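Local coordinates for protein glucose-1-phosphate uridylyltransferase (Sphingomonas elodea, PDB 2UX8) that probably catalyses the formation of UDP-glucose and diphosphate from glucose 1-phosphate and UTP, and binds glucose 1-phosphate, at residues A17-A22 with Y50-A55; K37-L40 with R45-I48; M63-G68 with D76-A81. One frame throughout, in Å; residues are numbered along the deposited sequence.

How the contacts relate
All three contacts lie in the nucleotidyltransferase domain, which belongs to the GT-A clan. Contact 1 lies within a beta-alpha-beta unit, setting strand 16-21 against helix 47-57. Contact 2, nested inside the loop that contact 1 closes, is in the connection leading into that helix. Contact 3 follows in series, going from strand 62-67, the unit's second strand and parallel neighbour of strand 16-21, to Phe78, in the segment that follows helix 72-77. The centres of contacts 1 and 2, and of 1 and 3, are about 10 Å apart, those of 2 and 3 about 12 Å. Ile48 and Val52 of helix 47-57 touch Phe78, tying the three together. Contacts 2 and 3 both touch the second subunit, and contact 3 also the third.

Contact 1 of 3, residues A17-A22 with Y50-A55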
ATOM      1  N   ALA C  17     -13.851  17.037  13.797  1.00 36.49           N
ATOM      2  CA  ALA C  17     -13.624  17.691  12.519  1.00 34.95           C
ATOM      3  C   ALA C  17     -13.578  16.646  11.406  1.00 34.53           C
ATOM      4  O   ALA C  17     -13.032  15.550  11.579  1.00 33.83           O
ATOM      5  CB  ALA C  17     -12.323  18.466  12.557  1.00 21.63           C
ATOM      6  N   VAL C  18     -14.160  16.991  10.263  1.00 29.36           N
ATOM      7  CA  VAL C  18     -14.189  16.094   9.117  1.00 28.67           C
ATOM      8  C   VAL C  18     -13.326  16.658   8.008  1.00 28.51           C
ATOM      9  O   VAL C  18     -13.468  17.818   7.638  1.00 28.62           O
ATOM     10  CB  VAL C  18     -15.618  15.909   8.594  1.00 39.86           C
ATOM     11  CG1 VAL C  18     -15.610  15.077   7.321  1.00 39.97           C
ATOM     12  CG2 VAL C  18     -16.457  15.242   9.655  1.00 38.64           C
ATOM     13  N   PHE C  19     -12.429  15.830   7.478  1.00 34.80           N
ATOM     14  CA  PHE C  19     -11.525  16.267   6.414  1.00 34.80           C
ATOM     15  C   PHE C  19     -11.763  15.517   5.121  1.00 35.67           C
ATOM     16  O   PHE C  19     -11.425  14.345   5.018  1.00 36.22           O
ATOM     17  CB  PHE C  19     -10.069  16.049   6.820  1.00 30.32           C
ATOM     18  CG  PHE C  19      -9.682  16.704   8.116  1.00 29.10           C
ATOM     19  CD1 PHE C  19     -10.138  16.208   9.333  1.00 30.86           C
ATOM     20  CD2 PHE C  19      -8.838  17.801   8.121  1.00 28.52           C
ATOM     21  CE1 PHE C  19      -9.747  16.798  10.532  1.00 30.82           C
ATOM     22  CE2 PHE C  19      -8.442  18.399   9.315  1.00 28.31           C
ATOM     23  CZ  PHE C  19      -8.894  17.898  10.522  1.00 29.16           C
ATOM     24  N   PRO C  20     -12.357  16.178   4.117  1.00 35.33           N
ATOM     25  CA  PRO C  20     -12.610  15.503   2.835  1.00 35.46           C
ATOM     26  C   PRO C  20     -11.275  15.374   2.113  1.00 35.55           C
ATOM     27  O   PRO C  20     -10.744  16.358   1.628  1.00 35.19           O
ATOM     28  CB  PRO C  20     -13.558  16.467   2.103  1.00 31.33           C
ATOM     29  CG  PRO C  20     -14.193  17.271   3.219  1.00 31.42           C
ATOM     30  CD  PRO C  20     -13.020  17.493   4.161  1.00 30.84           C
ATOM     31  N   VAL C  21     -10.726  14.168   2.055  1.00 39.75           N
ATOM     32  CA  VAL C  21      -9.440  13.953   1.399  1.00 41.01           C
ATOM     33  C   VAL C  21      -9.496  12.835   0.361  1.00 43.36           C
ATOM     34  O   VAL C  21      -8.592  12.016   0.285  1.00 43.95           O
ATOM     35  CB  VAL C  21      -8.338  13.583   2.437  1.00 23.16           C
ATOM     36  CG1 VAL C  21      -8.022  14.778   3.323  1.00 21.58           C
ATOM     37  CG2 VAL C  21      -8.792  12.397   3.282  1.00 20.49           C
ATOM     38  N   ALA C  22     -10.544  12.796  -0.449  1.00 39.28           N
ATOM     39  CA  ALA C  22     -10.658  11.735  -1.435  1.00 41.04           C
ATOM     40  C   ALA C  22     -10.665  12.225  -2.876  1.00 42.78           C
ATOM     41  O   ALA C  22     -11.130  11.526  -3.769  1.00 43.35           O
ATOM     42  CB  ALA C  22     -11.902  10.920  -1.158  1.00 33.70           C
ATOM     43  N   TYR C  50      -1.140  21.004   7.963  1.00 37.83           N
ATOM     44  CA  TYR C  50      -1.547  22.349   8.358  1.00 37.85           C
ATOM     45  C   TYR C  50      -2.979  22.351   8.848  1.00 38.22           C
ATOM     46  O   TYR C  50      -3.301  22.955   9.876  1.00 38.61           O
ATOM     47  CB  TYR C  50      -1.439  23.325   7.196  1.00 22.94           C
ATOM     48  CG  TYR C  50      -0.028  23.752   6.902  1.00 22.45           C
ATOM     49  CD1 TYR C  50       0.708  23.127   5.895  1.00 20.93           C
ATOM     50  CD2 TYR C  50       0.587  24.767   7.645  1.00 21.69           C
ATOM     51  CE1 TYR C  50       2.018  23.494   5.630  1.00 20.47           C
ATOM     52  CE2 TYR C  50       1.904  25.143   7.385  1.00 20.68           C
ATOM     53  CZ  TYR C  50       2.611  24.495   6.371  1.00 21.58           C
ATOM     54  OH  TYR C  50       3.911  24.826   6.078  1.00 22.39           O
ATOM     55  N   ALA C  51      -3.833  21.662   8.103  1.00 28.40           N
ATOM     56  CA  ALA C  51      -5.240  21.576   8.422  1.00 28.11           C
ATOM     57  C   ALA C  51      -5.531  20.934   9.778  1.00 28.14           C
ATOM     58  O   ALA C  51      -6.391  21.427  10.523  1.00 28.09           O
ATOM     59  CB  ALA C  51      -5.959  20.828   7.321  1.00 15.21           C
ATOM     60  N   VAL C  52      -4.840  19.843  10.111  1.00 22.50           N
ATOM     61  CA  VAL C  52      -5.106  19.212  11.398  1.00 23.01           C
ATOM     62  C   VAL C  52      -4.477  20.025  12.533  1.00 24.05           C
ATOM     63  O   VAL C  52      -4.982  20.028  13.645  1.00 24.71           O
ATOM     64  CB  VAL C  52      -4.620  17.734  11.450  1.00 24.94           C
ATOM     65  CG1 VAL C  52      -5.182  16.976  10.283  1.00 23.83           C
ATOM     66  CG2 VAL C  52      -3.129  17.657  11.434  1.00 26.30           C
ATOM     67  N   ASP C  53      -3.384  20.721  12.249  1.00 33.54           N
ATOM     68  CA  ASP C  53      -2.749  21.543  13.265  1.00 34.65           C
ATOM     69  C   ASP C  53      -3.753  22.599  13.656  1.00 35.57           C
ATOM     70  O   ASP C  53      -3.967  22.887  14.830  1.00 36.20           O
ATOM     71  CB  ASP C  53      -1.521  22.231  12.707  1.00 31.64           C
ATOM     72  CG  ASP C  53      -0.388  21.278  12.465  1.00 32.55           C
ATOM     73  OD1 ASP C  53      -0.335  20.209  13.123  1.00 31.30           O
ATOM     74  OD2 ASP C  53       0.458  21.619  11.621  1.00 34.85           O
ATOM     75  N   GLU C  54      -4.363  23.166  12.629  1.00 34.65           N
ATOM     76  CA  GLU C  54      -5.364  24.187  12.778  1.00 34.85           C
ATOM     77  C   GLU C  54      -6.476  23.668  13.690  1.00 34.95           C
ATOM     78  O   GLU C  54      -6.883  24.339  14.643  1.00 36.21           O
ATOM     79  CB  GLU C  54      -5.898  24.537  11.389  1.00 35.08           C
ATOM     80  CG  GLU C  54      -6.696  25.807  11.317  1.00 36.31           C
ATOM     81  CD  GLU C  54      -7.087  26.143   9.908  1.00 36.64           C
ATOM     82  OE1 GLU C  54      -6.202  26.120   9.039  1.00 37.30           O
ATOM     83  OE2 GLU C  54      -8.273  26.432   9.667  1.00 39.99           O
ATOM     84  N   ALA C  55      -6.950  22.461  13.413  1.00 33.70           N
ATOM     85  CA  ALA C  55      -8.021  21.872  14.208  1.00 33.31           C
ATOM     86  C   ALA C  55      -7.629  21.647  15.664  1.00 33.19           C
ATOM     87  O   ALA C  55      -8.418  21.897  16.577  1.00 32.51           O
ATOM     88  CB  ALA C  55      -8.465  20.565  13.585  1.00 21.93           C
TER
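Phe19 reaches helix 50-55 from strand 17-21 because its CG stands anti to the carbonyl carbon, beside the backbone N (chi1 -55°), and Val52 answers with CG1, placed the same way on its own residue (chi1 -53°). The two side chains cross at about a right angle. Only the far end of the ring makes the contact: CE2 of Phe19 lies 3.7 Å from CG1 of Val52. Two alanines one helical turn apart flank this point. Ala51 places CB 4.0 Å from CE2 of Phe19, while Ala55 brings CB to 4.1 Å from CZ of Phe19, near the ring plane.

The axes of the short segments approach to 10.3 Å and run nearly antiparallel, at 169°. Because strand 62-67 then returns parallel beside strand 16-21, helix 47-57 is the crossover helix of a beta-alpha-beta unit, as in Rossmann-like and GT-A folds. Met63 of that next strand packs on Phe19, Val52 and Ala55, completing the apolar layer between helix and sheet.

At the ring edge, in plane, O of Ala51 sits 3.9 Å from CE2 of Phe19. This carbonyl oxygen is already used inside the helix, where N of Ala55 donates to it. With no hydrogen bond across the segments and all four touching residues buried, the chemistry implies cohesion by shape and dispersion between strand and helix.

Contact 2 of 3, residues K37-L40 with R45-I48; sequences KEML and RPLI
Leu47 and Ile48, the first residues of helix 47-57, donate their backbone N-H groups to Leu40 and Glu38 respectively, so this contact is a helix N-terminus held by backbone carbonyls, with Pro46 at the N-cap position. The acceptors come from the 3-10 turn at 37-39 and the residue after it. In the sugar nucleotidyltransferase family, Lys37 closes the signature that begins with the glycine-rich loop after strand 16-21, and Glu38 to Leu40 follow it.

The N of Ile48 lies 3.2 Å from O of Glu38, with an N-H...O angle of 160° and the donor in the carbonyl plane. Leu47 N is 3.1 Å from O of Leu40, and here the donor sits nearly on the extension of the carbonyl bond (C=O...N 161°). First-turn N-H groups have no carbonyl a turn earlier within the helix, and these two bonds supply what is missing. O of Leu40 takes a second, weaker approach from CA of Pro46, a CA-H...O contact of 3.4 Å. Within the turn itself, N of Leu40 donates to O of Lys37.

The side-chain charges look elsewhere: NZ of Lys37 forms a salt bridge with Asp141, and OE1 of Glu38 has a long, weak ion pair with Lys71. The CD1 methyl of Leu47 lies against O of Lys37, at 3.6 Å, an oxygen that is already the acceptor for N of Leu40. Leu40 and Pro46 also pack on Pro41 and Ala31 of the second subunit, which places the turn at an interface.

Met39 is bent at chi2 and chi3, which folds its chain alongside the Pro46 ring, both pointing the same way. Its SD lies 4.1 Å from CB of Pro46 and 3.5 Å from CD1 of Ile48.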
ATOM      1  N   LYS C  37      -3.088  14.688  -3.430  1.00 33.34           N
ATOM      2  CA  LYS C  37      -3.000  16.133  -3.548  1.00 33.52           C
ATOM      3  C   LYS C  37      -2.815  16.744  -2.162  1.00 33.32           C
ATOM      4  O   LYS C  37      -2.070  17.703  -1.981  1.00 33.26           O
ATOM      5  CB  LYS C  37      -4.300  16.624  -4.183  1.00 49.29           C
ATOM      6  CG  LYS C  37      -4.631  18.068  -3.959  1.00 49.94           C
ATOM      7  CD  LYS C  37      -3.749  18.965  -4.784  1.00 50.14           C
ATOM      8  CE  LYS C  37      -4.217  20.403  -4.682  1.00 51.99           C
ATOM      9  NZ  LYS C  37      -5.612  20.598  -5.201  1.00 56.78           N
ATOM     10  N   GLU C  38      -3.496  16.156  -1.187  1.00 31.70           N
ATOM     11  CA  GLU C  38      -3.448  16.632   0.182  1.00 32.01           C
ATOM     12  C   GLU C  38      -2.072  16.487   0.814  1.00 30.18           C
ATOM     13  O   GLU C  38      -1.821  17.008   1.899  1.00 30.06           O
ATOM     14  CB  GLU C  38      -4.485  15.885   1.031  1.00 50.19           C
ATOM     15  CG  GLU C  38      -5.931  15.999   0.548  1.00 55.46           C
ATOM     16  CD  GLU C  38      -6.321  14.919  -0.459  1.00 60.91           C
ATOM     17  OE1 GLU C  38      -5.600  13.912  -0.562  1.00 62.74           O
ATOM     18  OE2 GLU C  38      -7.362  15.064  -1.136  1.00 64.38           O
ATOM     19  N   MET C  39      -1.184  15.775   0.137  1.00 26.81           N
ATOM     20  CA  MET C  39       0.154  15.560   0.651  1.00 25.37           C
ATOM     21  C   MET C  39       1.175  16.514   0.053  1.00 25.26           C
ATOM     22  O   MET C  39       2.334  16.498   0.454  1.00 25.31           O
ATOM     23  CB  MET C  39       0.590  14.127   0.392  1.00 25.41           C
ATOM     24  CG  MET C  39      -0.154  13.099   1.184  1.00 23.46           C
ATOM     25  SD  MET C  39       0.156  13.289   2.916  1.00 26.22           S
ATOM     26  CE  MET C  39       1.829  12.758   3.017  1.00 19.35           C
ATOM     27  N   LEU C  40       0.762  17.336  -0.909  1.00 18.12           N
ATOM     28  CA  LEU C  40       1.697  18.292  -1.492  1.00 17.77           C
ATOM     29  C   LEU C  40       2.162  19.185  -0.358  1.00 17.52           C
ATOM     30  O   LEU C  40       1.374  19.598   0.495  1.00 17.24           O
ATOM     31  CB  LEU C  40       1.047  19.126  -2.598  1.00 23.51           C
ATOM     32  CG  LEU C  40       0.674  18.360  -3.873  1.00 23.28           C
ATOM     33  CD1 LEU C  40       0.334  19.342  -4.977  1.00 22.93           C
ATOM     34  CD2 LEU C  40       1.832  17.492  -4.309  1.00 21.67           C
ATOM     35  N   ARG C  45       5.701  20.827   5.249  1.00 34.78           N
ATOM     36  CA  ARG C  45       4.571  20.093   5.791  1.00 33.91           C
ATOM     37  C   ARG C  45       3.518  19.948   4.708  1.00 32.79           C
ATOM     38  O   ARG C  45       3.341  20.839   3.878  1.00 33.37           O
ATOM     39  CB  ARG C  45       3.924  20.804   6.990  1.00 31.38           C
ATOM     40  CG  ARG C  45       4.743  21.890   7.624  1.00 34.39           C
ATOM     41  CD  ARG C  45       4.105  22.354   8.912  1.00 36.41           C
ATOM     42  NE  ARG C  45       4.584  21.597  10.058  1.00 37.89           N
ATOM     43  CZ  ARG C  45       3.809  21.201  11.056  1.00 41.28           C
ATOM     44  NH1 ARG C  45       2.529  21.487  11.031  1.00 45.56           N
ATOM     45  NH2 ARG C  45       4.302  20.535  12.085  1.00 41.09           N
ATOM     46  N   PRO C  46       2.808  18.814   4.696  1.00 31.64           N
ATOM     47  CA  PRO C  46       1.764  18.593   3.695  1.00 31.50           C
ATOM     48  C   PRO C  46       0.500  19.355   4.069  1.00 31.59           C
ATOM     49  O   PRO C  46       0.235  19.573   5.251  1.00 32.19           O
ATOM     50  CB  PRO C  46       1.554  17.086   3.754  1.00 20.91           C
ATOM     51  CG  PRO C  46       1.847  16.760   5.196  1.00 18.78           C
ATOM     52  CD  PRO C  46       3.069  17.587   5.469  1.00 19.71           C
ATOM     53  N   LEU C  47      -0.281  19.743   3.065  1.00 39.28           N
ATOM     54  CA  LEU C  47      -1.533  20.463   3.278  1.00 38.46           C
ATOM     55  C   LEU C  47      -2.402  19.945   4.432  1.00 39.40           C
ATOM     56  O   LEU C  47      -2.877  20.747   5.230  1.00 40.61           O
ATOM     57  CB  LEU C  47      -2.342  20.471   1.980  1.00 22.35           C
ATOM     58  CG  LEU C  47      -1.725  21.310   0.859  1.00 19.54           C
ATOM     59  CD1 LEU C  47      -2.387  20.987  -0.460  1.00 15.42           C
ATOM     60  CD2 LEU C  47      -1.877  22.783   1.197  1.00 17.94           C
ATOM     61  N   ILE C  48      -2.624  18.633   4.542  1.00 33.51           N
ATOM     62  CA  ILE C  48      -3.447  18.130   5.654  1.00 33.89           C
ATOM     63  C   ILE C  48      -2.819  18.394   7.004  1.00 33.83           C
ATOM     64  O   ILE C  48      -3.537  18.583   7.990  1.00 34.25           O
ATOM     65  CB  ILE C  48      -3.674  16.614   5.637  1.00 36.12           C
ATOM     66  CG1 ILE C  48      -2.810  15.984   4.569  1.00 37.64           C
ATOM     67  CG2 ILE C  48      -5.153  16.294   5.525  1.00 34.66           C
ATOM     68  CD1 ILE C  48      -2.153  14.733   5.058  1.00 40.50           C
TER

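Contact 3 of 3, residues M63-G68 with D76-A81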
ATOM      1  N   MET C  63     -10.203  13.731  14.704  1.00 33.04           N
ATOM      2  CA  MET C  63     -10.110  13.991  13.273  1.00 31.82           C
ATOM      3  C   MET C  63     -10.691  12.795  12.536  1.00 31.35           C
ATOM      4  O   MET C  63     -10.328  11.650  12.819  1.00 31.21           O
ATOM      5  CB  MET C  63      -8.658  14.140  12.844  1.00 40.10           C
ATOM      6  CG  MET C  63      -7.840  14.940  13.790  1.00 39.72           C
ATOM      7  SD  MET C  63      -8.551  16.557  13.988  1.00 38.30           S
ATOM      8  CE  MET C  63      -7.207  17.514  13.583  1.00 38.73           C
ATOM      9  N   ILE C  64     -11.609  13.034  11.612  1.00 32.13           N
ATOM     10  CA  ILE C  64     -12.148  11.919  10.859  1.00 31.29           C
ATOM     11  C   ILE C  64     -11.933  12.212   9.384  1.00 30.31           C
ATOM     12  O   ILE C  64     -12.485  13.151   8.823  1.00 30.36           O
ATOM     13  CB  ILE C  64     -13.640  11.600  11.246  1.00 49.04           C
ATOM     14  CG1 ILE C  64     -14.552  11.712  10.040  1.00 50.47           C
ATOM     15  CG2 ILE C  64     -14.105  12.477  12.394  1.00 49.49           C
ATOM     16  CD1 ILE C  64     -14.822  10.386   9.388  1.00 52.87           C
ATOM     17  N   PHE C  65     -11.043  11.420   8.791  1.00 35.37           N
ATOM     18  CA  PHE C  65     -10.671  11.530   7.379  1.00 34.82           C
ATOM     19  C   PHE C  65     -11.567  10.669   6.510  1.00 34.93           C
ATOM     20  O   PHE C  65     -11.713   9.477   6.765  1.00 34.39           O
ATOM     21  CB  PHE C  65      -9.234  11.033   7.133  1.00 30.46           C
ATOM     22  CG  PHE C  65      -8.151  11.935   7.650  1.00 30.89           C
ATOM     23  CD1 PHE C  65      -8.415  12.934   8.581  1.00 30.38           C
ATOM     24  CD2 PHE C  65      -6.836  11.746   7.235  1.00 30.52           C
ATOM     25  CE1 PHE C  65      -7.385  13.722   9.090  1.00 25.71           C
ATOM     26  CE2 PHE C  65      -5.800  12.539   7.750  1.00 27.57           C
ATOM     27  CZ  PHE C  65      -6.082  13.522   8.675  1.00 26.32           C
ATOM     28  N   VAL C  66     -12.170  11.263   5.489  1.00 26.69           N
ATOM     29  CA  VAL C  66     -12.976  10.482   4.560  1.00 27.68           C
ATOM     30  C   VAL C  66     -12.096  10.433   3.305  1.00 28.92           C
ATOM     31  O   VAL C  66     -11.985  11.410   2.563  1.00 29.20           O
ATOM     32  CB  VAL C  66     -14.386  11.126   4.337  1.00 25.65           C
ATOM     33  CG1 VAL C  66     -14.410  12.495   4.889  1.00 26.40           C
ATOM     34  CG2 VAL C  66     -14.771  11.109   2.875  1.00 24.30           C
ATOM     35  N   THR C  67     -11.437   9.285   3.122  1.00 34.77           N
ATOM     36  CA  THR C  67     -10.488   9.058   2.030  1.00 36.52           C
ATOM     37  C   THR C  67     -10.926   8.352   0.769  1.00 37.21           C
ATOM     38  O   THR C  67     -12.056   7.889   0.623  1.00 36.80           O
ATOM     39  CB  THR C  67      -9.270   8.267   2.507  1.00 46.51           C
ATOM     40  OG1 THR C  67      -9.683   7.338   3.512  1.00 49.54           O
ATOM     41  CG2 THR C  67      -8.202   9.181   3.043  1.00 48.04           C
ATOM     42  N   GLY C  68      -9.960   8.265  -0.137  1.00 48.61           N
ATOM     43  CA  GLY C  68     -10.155   7.616  -1.412  1.00 49.14           C
ATOM     44  C   GLY C  68      -9.299   6.371  -1.523  1.00 50.36           C
ATOM     45  O   GLY C  68      -8.786   5.844  -0.526  1.00 49.88           O
ATOM     46  N   ASP C  76      -0.297   6.820   6.783  1.00 53.79           N
ATOM     47  CA  ASP C  76       1.012   6.582   7.358  1.00 53.05           C
ATOM     48  C   ASP C  76       1.602   7.834   7.976  1.00 52.36           C
ATOM     49  O   ASP C  76       2.296   7.770   8.994  1.00 52.97           O
ATOM     50  CB  ASP C  76       1.952   6.040   6.293  1.00 45.26           C
ATOM     51  CG  ASP C  76       1.495   4.710   5.753  1.00 45.17           C
ATOM     52  OD1 ASP C  76       0.929   3.925   6.537  1.00 45.63           O
ATOM     53  OD2 ASP C  76       1.708   4.437   4.556  1.00 45.77           O
ATOM     54  N   HIS C  77       1.314   8.971   7.358  1.00 33.98           N
ATOM     55  CA  HIS C  77       1.826  10.234   7.845  1.00 31.90           C
ATOM     56  C   HIS C  77       1.447  10.511   9.301  1.00 31.66           C
ATOM     57  O   HIS C  77       2.216  11.131  10.030  1.00 31.61           O
ATOM     58  CB  HIS C  77       1.322  11.378   6.971  1.00 34.34           C
ATOM     59  CG  HIS C  77       1.815  12.718   7.410  1.00 31.42           C
ATOM     60  ND1 HIS C  77       3.060  13.201   7.066  1.00 31.02           N
ATOM     61  CD2 HIS C  77       1.259  13.649   8.221  1.00 27.95           C
ATOM     62  CE1 HIS C  77       3.250  14.372   7.646  1.00 27.62           C
ATOM     63  NE2 HIS C  77       2.174  14.666   8.353  1.00 26.94           N
ATOM     64  N   PHE C  78       0.271  10.052   9.721  1.00 40.76           N
ATOM     65  CA  PHE C  78      -0.175  10.305  11.082  1.00 40.36           C
ATOM     66  C   PHE C  78      -0.027   9.124  12.018  1.00 41.09           C
ATOM     67  O   PHE C  78      -0.748   9.004  13.003  1.00 41.74           O
ATOM     68  CB  PHE C  78      -1.628  10.785  11.088  1.00 29.69           C
ATOM     69  CG  PHE C  78      -1.826  12.119  10.431  1.00 28.78           C
ATOM     70  CD1 PHE C  78      -2.125  12.209   9.079  1.00 27.95           C
ATOM     71  CD2 PHE C  78      -1.681  13.295  11.163  1.00 26.94           C
ATOM     72  CE1 PHE C  78      -2.277  13.457   8.455  1.00 25.58           C
ATOM     73  CE2 PHE C  78      -1.828  14.542  10.556  1.00 25.23           C
ATOM     74  CZ  PHE C  78      -2.127  14.624   9.196  1.00 26.34           C
ATOM     75  N   ASP C  79       0.919   8.253  11.716  1.00 32.45           N
ATOM     76  CA  ASP C  79       1.161   7.093  12.554  1.00 32.22           C
ATOM     77  C   ASP C  79       2.655   7.126  12.882  1.00 31.68           C
ATOM     78  O   ASP C  79       3.379   7.999  12.411  1.00 31.04           O
ATOM     79  CB  ASP C  79       0.782   5.824  11.772  1.00 48.91           C
ATOM     80  CG  ASP C  79       0.565   4.617  12.671  1.00 50.94           C
ATOM     81  OD1 ASP C  79       0.607   4.768  13.911  1.00 51.70           O
ATOM     82  OD2 ASP C  79       0.342   3.514  12.133  1.00 51.66           O
ATOM     83  N   ILE C  80       3.121   6.195  13.694  1.00 50.59           N
ATOM     84  CA  ILE C  80       4.534   6.161  14.018  1.00 51.06           C
ATOM     85  C   ILE C  80       5.322   5.668  12.808  1.00 50.99           C
ATOM     86  O   ILE C  80       4.986   4.645  12.211  1.00 51.40           O
ATOM     87  CB  ILE C  80       4.784   5.233  15.200  1.00 44.95           C
ATOM     88  CG1 ILE C  80       4.058   5.789  16.426  1.00 45.52           C
ATOM     89  CG2 ILE C  80       6.270   5.070  15.428  1.00 44.87           C
ATOM     90  CD1 ILE C  80       4.161   4.929  17.650  1.00 47.70           C
ATOM     91  N   ALA C  81       6.351   6.419  12.434  1.00 30.48           N
ATOM     92  CA  ALA C  81       7.203   6.056  11.311  1.00 30.40           C
ATOM     93  C   ALA C  81       8.343   5.282  11.954  1.00 31.41           C
ATOM     94  O   ALA C  81       9.446   5.801  12.160  1.00 31.38           O
ATOM     95  CB  ALA C  81       7.716   7.304  10.628  1.00 23.43           C
TER
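Phe65 and Phe78 meet as an offset edge-to-face aromatic pair, in a beta-alpha element of the Rossmann-like sheet where strand 62-67 leads into helix 72-77. The edge of Phe65 is turned toward the face of Phe78. Their planes stand at 88° and their centroids are 5.4 Å apart.

Phe78 can be followed outward. From CB, which points toward the strand, CG lies anti to the carbonyl carbon, beside the backbone N (chi1 -65°), and this sends the ring in among the strand and helix side chains. CD1 of Phe78 comes to 3.9 Å from CE2 of Phe65. One atom further, CE1 of Phe78 is 3.7 Å from CE2 of Phe65, lying in the plane of the Phe65 ring at its edge. The same CE1 of Phe78 also touches CD1 of Ile48 in helix 47-57, at 3.6 Å. On the other branch, CE2 of Phe78 packs against CG2 of Val52 in that helix. The tip, CZ of Phe78, is 4.1 Å from CZ of Phe65. With an alanine here, the Phe65 edge would probably lose the face it rests on, with a gap opening between Phe65, Ile48 and Val52.

Beyond the ring, the segment turns to other chains: Asp76 and Asp79 form salt bridges with Arg112 of the third subunit, and Lys33 of the second subunit donates to O of His77 and of Asp79. The face of Phe78 opposite Phe65 is covered by its own neighbour in sequence, with CD2 of His77 3.5 Å above the ring plane, over its centre.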